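Local coordinates for uncharacterized protein (Vanderwaltozyma polyspora, PDB 5THE), which is a budding-yeast Argonaute, present here as its C-terminal lobe with the Piwi domain, and probably binds RNA and takes part in selective cleavage of RNA targets, at residues Y11-D19 with V27-P35; H275-S286 with Y302-I313. One frame throughout, in Å; residues are numbered along the deposited sequence.

Contact 1 (Y11-D19 with V27-P35)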
loop_
_atom_site.group_PDB
_atom_site.type_symbol
_atom_site.label_atom_id
_atom_site.label_comp_id
_atom_site.label_asym_id
_atom_site.label_seq_id
_atom_site.Cartn_x
_atom_site.Cartn_y
_atom_site.Cartn_z
ATOM N N TYR A 11 17.013 -22.137 -7.317
ATOM C CA TYR A 11 16.062 -22.289 -6.231
ATOM C C TYR A 11 16.642 -21.608 -4.999
ATOM O O TYR A 11 17.854 -21.440 -4.880
ATOM C CB TYR A 11 15.781 -23.776 -5.935
ATOM C CG TYR A 11 15.059 -24.479 -7.057
ATOM C CD1 TYR A 11 13.674 -24.445 -7.142
ATOM C CD2 TYR A 11 15.762 -25.156 -8.047
ATOM C CE1 TYR A 11 13.008 -25.080 -8.169
ATOM C CE2 TYR A 11 15.101 -25.801 -9.072
ATOM C CZ TYR A 11 13.734 -25.761 -9.123
ATOM O OH TYR A 11 13.087 -26.388 -10.149
ATOM N N GLY A 12 15.774 -21.218 -4.072
ATOM C CA GLY A 12 16.254 -20.640 -2.835
ATOM C C GLY A 12 16.879 -21.674 -1.913
ATOM O O GLY A 12 16.621 -22.880 -1.987
ATOM N N THR A 13 17.716 -21.182 -1.004
ATOM C CA THR A 13 18.448 -22.044 -0.082
ATOM C C THR A 13 18.312 -21.651 1.375
ATOM O O THR A 13 18.613 -22.480 2.244
ATOM C CB THR A 13 19.955 -22.065 -0.414
ATOM O OG1 THR A 13 20.529 -20.786 -0.116
ATOM C CG2 THR A 13 20.219 -22.423 -1.895
ATOM N N LYS A 14 17.905 -20.424 1.678
ATOM C CA LYS A 14 17.986 -19.917 3.040
ATOM C C LYS A 14 16.768 -20.318 3.866
ATOM O O LYS A 14 15.712 -20.671 3.341
ATOM C CB LYS A 14 18.122 -18.399 3.021
ATOM C CG LYS A 14 19.442 -17.952 2.404
ATOM C CD LYS A 14 19.570 -16.449 2.415
ATOM C CE LYS A 14 20.935 -16.025 1.885
ATOM N NZ LYS A 14 21.066 -14.538 1.849
ATOM N N GLY A 15 16.933 -20.258 5.184
ATOM C CA GLY A 15 15.827 -20.393 6.108
ATOM C C GLY A 15 15.749 -21.771 6.749
ATOM O O GLY A 15 16.486 -22.705 6.419
ATOM N N THR A 16 14.823 -21.876 7.694
ATOM C CA THR A 16 14.561 -23.132 8.385
ATOM C C THR A 16 13.822 -24.098 7.470
ATOM O O THR A 16 12.734 -23.783 6.980
ATOM C CB THR A 16 13.740 -22.865 9.636
ATOM O OG1 THR A 16 14.527 -22.098 10.549
ATOM C CG2 THR A 16 13.317 -24.183 10.288
ATOM N N LYS A 17 14.387 -25.288 7.277
ATOM C CA LYS A 17 13.756 -26.293 6.431
ATOM C C LYS A 17 12.720 -27.070 7.230
ATOM O O LYS A 17 13.007 -27.547 8.338
ATOM C CB LYS A 17 14.801 -27.258 5.872
ATOM C CG LYS A 17 15.991 -26.611 5.201
ATOM C CD LYS A 17 16.642 -27.619 4.251
ATOM C CE LYS A 17 18.130 -27.374 4.080
ATOM N NZ LYS A 17 18.436 -26.010 3.567
ATOM N N VAL A 18 11.518 -27.197 6.669
ATOM C CA VAL A 18 10.482 -28.054 7.243
ATOM C C VAL A 18 9.490 -28.400 6.140
ATOM O O VAL A 18 9.160 -27.564 5.294
ATOM C CB VAL A 18 9.787 -27.383 8.455
ATOM C CG1 VAL A 18 8.951 -26.186 8.027
ATOM C CG2 VAL A 18 8.936 -28.404 9.220
ATOM N N ASP A 19 9.032 -29.646 6.139
ATOM C CA ASP A 19 7.971 -30.040 5.224
ATOM C C ASP A 19 6.637 -29.477 5.692
ATOM O O ASP A 19 6.392 -29.310 6.888
ATOM C CB ASP A 19 7.863 -31.562 5.119
ATOM C CG ASP A 19 8.960 -32.177 4.274
ATOM O OD1 ASP A 19 9.773 -31.431 3.687
ATOM O OD2 ASP A 19 9.000 -33.423 4.198
ATOM N N VAL A 27 5.268 -31.221 0.948
ATOM C CA VAL A 27 6.207 -30.437 0.146
ATOM C C VAL A 27 7.230 -29.785 1.071
ATOM O O VAL A 27 6.932 -29.441 2.221
ATOM C CB VAL A 27 5.464 -29.356 -0.698
ATOM C CG1 VAL A 27 5.050 -28.162 0.141
ATOM C CG2 VAL A 27 6.269 -28.912 -1.907
ATOM N N PRO A 28 8.481 -29.663 0.610
ATOM C CA PRO A 28 9.479 -28.971 1.432
ATOM C C PRO A 28 9.223 -27.472 1.428
ATOM O O PRO A 28 8.862 -26.885 0.403
ATOM C CB PRO A 28 10.815 -29.317 0.759
ATOM C CG PRO A 28 10.459 -29.507 -0.645
ATOM C CD PRO A 28 9.077 -30.144 -0.649
ATOM N N SER A 29 9.397 -26.859 2.589
ATOM C CA SER A 29 9.351 -25.412 2.691
ATOM C C SER A 29 10.588 -24.926 3.422
ATOM O O SER A 29 11.245 -25.675 4.148
ATOM C CB SER A 29 8.094 -24.931 3.437
ATOM O OG SER A 29 8.280 -25.058 4.835
ATOM N N ARG A 30 10.884 -23.648 3.241
ATOM C CA ARG A 30 11.863 -22.960 4.066
ATOM C C ARG A 30 11.187 -21.756 4.705
ATOM O O ARG A 30 10.345 -21.107 4.084
ATOM C CB ARG A 30 13.089 -22.535 3.246
ATOM C CG ARG A 30 13.861 -23.712 2.668
ATOM C CD ARG A 30 14.821 -23.266 1.568
ATOM N NE ARG A 30 14.096 -22.825 0.381
ATOM C CZ ARG A 30 13.949 -21.554 0.016
ATOM N NH1 ARG A 30 14.495 -20.594 0.754
ATOM N NH2 ARG A 30 13.250 -21.245 -1.081
ATOM N N ILE A 31 11.520 -21.479 5.953
ATOM C CA ILE A 31 10.958 -20.328 6.644
ATOM C C ILE A 31 12.053 -19.274 6.709
ATOM O O ILE A 31 13.094 -19.486 7.349
ATOM C CB ILE A 31 10.428 -20.708 8.031
ATOM C CG1 ILE A 31 9.394 -21.816 7.888
ATOM C CG2 ILE A 31 9.796 -19.503 8.733
ATOM C CD1 ILE A 31 9.101 -22.533 9.186
ATOM N N LEU A 32 11.834 -18.158 6.015
ATOM C CA LEU A 32 12.760 -17.036 6.028
ATOM C C LEU A 32 12.632 -16.231 7.320
ATOM O O LEU A 32 11.554 -16.114 7.907
ATOM C CB LEU A 32 12.515 -16.121 4.825
ATOM C CG LEU A 32 12.709 -16.758 3.445
ATOM C CD1 LEU A 32 12.598 -15.719 2.337
ATOM C CD2 LEU A 32 14.056 -17.475 3.360
ATOM N N ASP A 33 13.754 -15.671 7.761
ATOM C CA ASP A 33 13.730 -14.818 8.935
ATOM C C ASP A 33 13.042 -13.490 8.622
ATOM O O ASP A 33 13.020 -13.030 7.481
ATOM C CB ASP A 33 15.153 -14.578 9.445
ATOM C CG ASP A 33 15.822 -15.853 9.923
ATOM O OD1 ASP A 33 15.121 -16.741 10.468
ATOM O OD2 ASP A 33 17.049 -15.979 9.742
ATOM N N ALA A 34 12.448 -12.893 9.650
ATOM C CA ALA A 34 11.900 -11.559 9.512
ATOM C C ALA A 34 13.039 -10.552 9.430
ATOM O O ALA A 34 14.123 -10.797 9.956
ATOM C CB ALA A 34 11.003 -11.218 10.699
ATOM N N PRO A 35 12.828 -9.417 8.774
ATOM C CA PRO A 35 13.789 -8.320 8.906
ATOM C C PRO A 35 13.662 -7.692 10.281
ATOM O O PRO A 35 12.698 -7.910 11.023
ATOM C CB PRO A 35 13.380 -7.334 7.811
ATOM C CG PRO A 35 11.878 -7.559 7.671
ATOM C CD PRO A 35 11.684 -9.058 7.915
#
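The guanidinium of Arg-30 lies flat against the Gly-12/Thr-13 peptide: Gly-12 C sits 3.5 Å above its plane, over the centre, and Thr-13 N is offset toward the rim of the same face. At the edge, NH1 gives a hydrogen bond to Lys-14 O (2.9 Å, N-H...O 159°); the oxygen lies in the guanidinium plane and receives the proton on a lone pair, which, with the NH2 partners, helps fix the group's rotation. A bend at chi3 (-69°) turns the guanidinium so that this peptide covers one face.

Beyond the guanidinium, strands 16-19 and 27-31 pair antiparallel, Thr-16 and Ile-31 exchanging two backbone bonds. Val-18 O is gripped twice by Ser-29, by N and by OG (2.7 Å), from opposite faces of the carbonyl plane; chi1 of 80° sets that hydroxyl between the backbone N and carbonyl carbon. On the same sheet face, Val-18 CG1 meets Ile-31 CD1 at 3.8 Å.

This is the hairpin of strands 16-22 and 25-31. Its second strand is flanked by strand 423-425, Val-413 of strand 410-415 covers the Thr-16, Val-18 and Ile-31 face, and on the other face Arg-30 NH2 forms a salt bridge with Asp-426 and a hydrogen bond with Gln-469 of helix 465-475.

Contact 2 (H275-S286 with Y302-I313); sequences HYPEKDQNSIAS and YMLQDGPGEEII
The methyl of Ala-285 packs against the branched side chain of Ile-313, with CG2 at 3.6 Å from CB and CG1 and CD1 also within touching distance. Leu-304 fills a second hollow, its CG 3.8 Å from Asn-282 CB and its CD1 against Ile-284 CG1; CG lies anti to the backbone N (chi1 -165°), which carries the methyls back to the partner strand. Ala-285 and Met-303 form an antiparallel hydrogen-bonded pair with two backbone bonds, and Gln-305 N binds Ser-283 O (2.6 Å).

At the corner, the amide of Asn-282 wedges into the bend at 305-307. OD1 lies 3.3 Å from Gly-307 CA, and ND2 bonds weakly to Gln-305 O. Pro-308 CB bears on Tyr-276 CE1 at 3.5 Å. His-275 presents its ring edge to Glu-310 O, while its ND1 shares a 2.6 Å hydrogen bond with Ser-283 OG. Water 2 bridges the two loops, bound to Tyr-276 N, Gln-281 O, Ser-283 OG and Gly-309 N. Gln-305 NE2 gives hydrogen bonds to Glu-310 O and Ile-312 O, holding the loop that follows turn 307-310.

The hairpin of strands 282-289 and 300-305 lies within the Piwi domain beside strand 264-274. Helix 490-515 touches Gln-281 and Ser-286; helix 351-373 packs on Ile-312.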
loop_
_atom_site.group_PDB
_atom_site.type_symbol
_atom_site.label_atom_id
_atom_site.label_comp_id
_atom_site.label_asym_id
_atom_site.label_seq_id
_atom_site.Cartn_x
_atom_site.Cartn_y
_atom_site.Cartn_z
ATOM N N HIS A 275 -11.055 -3.510 -12.538
ATOM C CA HIS A 275 -11.935 -3.540 -13.691
ATOM C C HIS A 275 -13.336 -3.105 -13.306
ATOM O O HIS A 275 -13.756 -3.255 -12.154
ATOM C CB HIS A 275 -11.968 -4.927 -14.303
ATOM C CG HIS A 275 -10.616 -5.430 -14.679
ATOM N ND1 HIS A 275 -9.892 -4.895 -15.722
ATOM C CD2 HIS A 275 -9.844 -6.405 -14.142
ATOM C CE1 HIS A 275 -8.732 -5.520 -15.814
ATOM N NE2 HIS A 275 -8.680 -6.444 -14.869
ATOM N N TYR A 276 -14.035 -2.563 -14.297
ATOM C CA TYR A 276 -15.442 -2.193 -14.189
ATOM C C TYR A 276 -15.741 -1.388 -12.924
ATOM O O TYR A 276 -16.466 -1.854 -12.037
ATOM C CB TYR A 276 -16.320 -3.434 -14.273
ATOM C CG TYR A 276 -16.035 -4.232 -15.531
ATOM C CD1 TYR A 276 -16.310 -3.697 -16.789
ATOM C CD2 TYR A 276 -15.457 -5.499 -15.465
ATOM C CE1 TYR A 276 -16.036 -4.407 -17.948
ATOM C CE2 TYR A 276 -15.185 -6.222 -16.626
ATOM C CZ TYR A 276 -15.477 -5.668 -17.860
ATOM O OH TYR A 276 -15.199 -6.367 -19.013
ATOM N N PRO A 277 -15.184 -0.180 -12.794
ATOM C CA PRO A 277 -15.555 0.665 -11.649
ATOM C C PRO A 277 -17.035 0.991 -11.642
ATOM O O PRO A 277 -17.633 1.180 -10.573
ATOM C CB PRO A 277 -14.684 1.917 -11.836
ATOM C CG PRO A 277 -14.355 1.947 -13.299
ATOM C CD PRO A 277 -14.250 0.503 -13.712
ATOM N N GLU A 278 -17.634 1.076 -12.824
ATOM C CA GLU A 278 -19.064 0.961 -13.047
ATOM C C GLU A 278 -19.252 -0.046 -14.174
ATOM O O GLU A 278 -18.279 -0.518 -14.768
ATOM C CB GLU A 278 -19.697 2.313 -13.388
ATOM C CG GLU A 278 -19.580 3.362 -12.294
ATOM C CD GLU A 278 -20.491 3.076 -11.130
ATOM O OE1 GLU A 278 -21.298 2.130 -11.228
ATOM O OE2 GLU A 278 -20.419 3.810 -10.124
ATOM N N LYS A 279 -20.501 -0.378 -14.482
ATOM C CA LYS A 279 -20.748 -1.430 -15.456
ATOM C C LYS A 279 -20.283 -0.982 -16.834
ATOM O O LYS A 279 -20.546 0.149 -17.255
ATOM C CB LYS A 279 -22.228 -1.812 -15.478
ATOM C CG LYS A 279 -22.469 -3.215 -15.995
ATOM C CD LYS A 279 -23.355 -3.233 -17.233
ATOM C CE LYS A 279 -24.818 -2.972 -16.906
ATOM N NZ LYS A 279 -25.686 -3.089 -18.120
ATOM N N ASP A 280 -19.545 -1.864 -17.512
ATOM C CA ASP A 280 -19.042 -1.664 -18.869
ATOM C C ASP A 280 -18.016 -0.542 -18.976
ATOM O O ASP A 280 -17.735 -0.064 -20.078
ATOM C CB ASP A 280 -20.196 -1.416 -19.848
ATOM C CG ASP A 280 -21.181 -2.568 -19.884
ATOM O OD1 ASP A 280 -20.749 -3.732 -19.738
ATOM O OD2 ASP A 280 -22.388 -2.305 -20.049
ATOM N N GLN A 281 -17.421 -0.114 -17.869
ATOM C CA GLN A 281 -16.499 1.010 -17.921
ATOM C C GLN A 281 -15.057 0.529 -18.043
ATOM O O GLN A 281 -14.728 -0.624 -17.745
ATOM C CB GLN A 281 -16.676 1.909 -16.697
ATOM C CG GLN A 281 -18.036 2.591 -16.679
ATOM C CD GLN A 281 -18.352 3.249 -18.017
ATOM O OE1 GLN A 281 -17.638 4.153 -18.467
ATOM N NE2 GLN A 281 -19.409 2.781 -18.665
ATOM N N ASN A 282 -14.208 1.428 -18.539
ATOM C CA ASN A 282 -12.798 1.129 -18.728
ATOM C C ASN A 282 -12.151 0.784 -17.395
ATOM O O ASN A 282 -12.584 1.230 -16.329
ATOM C CB ASN A 282 -12.071 2.320 -19.360
ATOM C CG ASN A 282 -12.426 2.527 -20.829
ATOM O OD1 ASN A 282 -13.299 1.852 -21.375
ATOM N ND2 ASN A 282 -11.738 3.467 -21.471
ATOM N N SER A 283 -11.103 -0.017 -17.463
ATOM C CA SER A 283 -10.373 -0.380 -16.266
ATOM C C SER A 283 -9.504 0.791 -15.783
ATOM O O SER A 283 -9.273 1.778 -16.492
ATOM C CB SER A 283 -9.536 -1.628 -16.542
ATOM O OG SER A 283 -10.390 -2.679 -16.937
ATOM N N ILE A 284 -9.022 0.666 -14.548
ATOM C CA ILE A 284 -8.195 1.677 -13.899
ATOM C C ILE A 284 -6.883 1.023 -13.499
ATOM O O ILE A 284 -6.889 -0.051 -12.894
ATOM C CB ILE A 284 -8.898 2.282 -12.669
ATOM C CG1 ILE A 284 -10.200 2.946 -13.090
ATOM C CG2 ILE A 284 -7.978 3.285 -11.947
ATOM C CD1 ILE A 284 -11.018 3.534 -11.957
ATOM N N ALA A 285 -5.767 1.666 -13.841
ATOM C CA ALA A 285 -4.437 1.204 -13.473
ATOM C C ALA A 285 -3.783 2.226 -12.556
ATOM O O ALA A 285 -4.061 3.424 -12.648
ATOM C CB ALA A 285 -3.541 0.980 -14.710
ATOM N N SER A 286 -2.921 1.740 -11.669
ATOM C CA SER A 286 -2.169 2.598 -10.770
ATOM C C SER A 286 -0.711 2.160 -10.769
ATOM O O SER A 286 -0.383 1.021 -11.099
ATOM C CB SER A 286 -2.737 2.565 -9.347
ATOM O OG SER A 286 -2.525 1.289 -8.778
ATOM N N TYR A 302 -2.470 7.278 -11.084
ATOM C CA TYR A 302 -3.426 6.364 -11.690
ATOM C C TYR A 302 -3.818 6.902 -13.064
ATOM O O TYR A 302 -3.628 8.080 -13.366
ATOM C CB TYR A 302 -4.687 6.185 -10.821
ATOM C CG TYR A 302 -5.346 7.501 -10.530
ATOM C CD1 TYR A 302 -6.136 8.141 -11.494
ATOM C CD2 TYR A 302 -5.164 8.126 -9.307
ATOM C CE1 TYR A 302 -6.715 9.373 -11.237
ATOM C CE2 TYR A 302 -5.739 9.349 -9.043
ATOM C CZ TYR A 302 -6.509 9.970 -10.001
ATOM O OH TYR A 302 -7.069 11.193 -9.703
ATOM N N MET A 303 -4.389 6.031 -13.889
ATOM C CA MET A 303 -4.951 6.470 -15.157
ATOM C C MET A 303 -6.068 5.519 -15.554
ATOM O O MET A 303 -6.127 4.369 -15.107
ATOM C CB MET A 303 -3.892 6.532 -16.262
ATOM C CG MET A 303 -3.276 5.184 -16.558
ATOM S SD MET A 303 -1.987 5.358 -17.796
ATOM C CE MET A 303 -1.431 3.688 -17.911
ATOM N N LEU A 304 -6.969 6.029 -16.382
ATOM C CA LEU A 304 -8.028 5.212 -16.950
ATOM C C LEU A 304 -7.452 4.405 -18.104
ATOM O O LEU A 304 -6.742 4.955 -18.948
ATOM C CB LEU A 304 -9.172 6.101 -17.438
ATOM C CG LEU A 304 -10.477 5.372 -17.732
ATOM C CD1 LEU A 304 -11.049 4.776 -16.453
ATOM C CD2 LEU A 304 -11.473 6.320 -18.377
ATOM N N GLN A 305 -7.735 3.105 -18.131
ATOM C CA GLN A 305 -7.290 2.275 -19.244
ATOM C C GLN A 305 -8.088 2.607 -20.503
ATOM O O GLN A 305 -9.062 3.364 -20.479
ATOM C CB GLN A 305 -7.446 0.795 -18.910
ATOM C CG GLN A 305 -6.516 0.298 -17.819
ATOM C CD GLN A 305 -5.228 -0.248 -18.390
ATOM O OE1 GLN A 305 -4.301 0.507 -18.701
ATOM N NE2 GLN A 305 -5.163 -1.565 -18.545
ATOM N N ASP A 306 -7.697 1.970 -21.613
ATOM C CA ASP A 306 -8.268 2.261 -22.923
ATOM C C ASP A 306 -9.614 1.593 -23.162
ATOM O O ASP A 306 -10.381 2.077 -23.997
ATOM C CB ASP A 306 -7.293 1.833 -24.020
ATOM C CG ASP A 306 -6.107 2.767 -24.136
ATOM O OD1 ASP A 306 -6.262 3.958 -23.808
ATOM O OD2 ASP A 306 -5.021 2.314 -24.557
ATOM N N GLY A 307 -9.919 0.499 -22.465
ATOM C CA GLY A 307 -11.154 -0.218 -22.678
ATOM C C GLY A 307 -11.565 -1.019 -21.461
ATOM O O GLY A 307 -10.836 -1.098 -20.463
ATOM N N PRO A 308 -12.745 -1.633 -21.520
ATOM C CA PRO A 308 -13.242 -2.408 -20.379
ATOM C C PRO A 308 -12.556 -3.759 -20.266
ATOM O O PRO A 308 -12.182 -4.379 -21.264
ATOM C CB PRO A 308 -14.733 -2.581 -20.698
ATOM C CG PRO A 308 -14.779 -2.582 -22.188
ATOM C CD PRO A 308 -13.697 -1.631 -22.646
ATOM N N GLY A 309 -12.406 -4.214 -19.022
ATOM C CA GLY A 309 -11.726 -5.474 -18.769
ATOM C C GLY A 309 -10.330 -5.552 -19.353
ATOM O O GLY A 309 -9.868 -6.646 -19.704
ATOM N N GLU A 310 -9.643 -4.424 -19.476
ATOM C CA GLU A 310 -8.311 -4.419 -20.071
ATOM C C GLU A 310 -7.286 -4.663 -18.971
ATOM O O GLU A 310 -7.084 -3.812 -18.100
ATOM C CB GLU A 310 -8.034 -3.113 -20.810
ATOM C CG GLU A 310 -6.595 -3.025 -21.281
ATOM C CD GLU A 310 -6.414 -2.077 -22.437
ATOM O OE1 GLU A 310 -7.439 -1.660 -23.019
ATOM O OE2 GLU A 310 -5.250 -1.749 -22.764
ATOM N N GLU A 311 -6.627 -5.817 -19.029
ATOM C CA GLU A 311 -5.694 -6.226 -17.983
ATOM C C GLU A 311 -4.291 -5.663 -18.168
ATOM O O GLU A 311 -3.601 -5.421 -17.172
ATOM C CB GLU A 311 -5.610 -7.751 -17.914
ATOM C CG GLU A 311 -6.941 -8.456 -17.737
ATOM C CD GLU A 311 -6.771 -9.908 -17.329
ATOM O OE1 GLU A 311 -6.595 -10.174 -16.119
ATOM O OE2 GLU A 311 -6.795 -10.782 -18.224
ATOM N N ILE A 312 -3.844 -5.447 -19.402
ATOM C CA ILE A 312 -2.484 -4.979 -19.658
ATOM C C ILE A 312 -2.463 -3.458 -19.586
ATOM O O ILE A 312 -3.294 -2.781 -20.212
ATOM C CB ILE A 312 -1.970 -5.478 -21.020
ATOM C CG1 ILE A 312 -1.966 -7.005 -21.066
ATOM C CG2 ILE A 312 -0.580 -4.950 -21.290
ATOM C CD1 ILE A 312 -1.204 -7.642 -19.932
ATOM N N ILE A 313 -1.532 -2.918 -18.799
ATOM C CA ILE A 313 -1.372 -1.472 -18.681
ATOM C C ILE A 313 -0.521 -0.985 -19.844
ATOM O O ILE A 313 0.708 -0.880 -19.726
ATOM C CB ILE A 313 -0.721 -1.055 -17.346
ATOM C CG1 ILE A 313 -1.300 -1.835 -16.166
ATOM C CG2 ILE A 313 -0.901 0.418 -17.143
ATOM C CD1 ILE A 313 -0.476 -1.684 -14.849
HETATM O O HOH W 1 -5.760 -8.330 -14.706
HETATM O O HOH W 2 -13.037 -2.517 -16.865
#

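Contacts 1 and 2 are both antiparallel hairpin pairings, and contact 1 precedes contact 2 along the chain. Their centres lie about 38 Å apart and their nearest atoms about 24 Å, so they do not touch, though successive strand pairings link them: strand 25-31 pairs with 423-425, then the pairing runs through 435-440, 452-459, 383-389, 339-344 and 264-274 to 282-289. Contact 2 falls in the Piwi domain, of the RNase H clan. Neither contact touches the bound nucleic acid, whose nearest atom is about 14 Å from contact 1 and about 12 Å from contact 2.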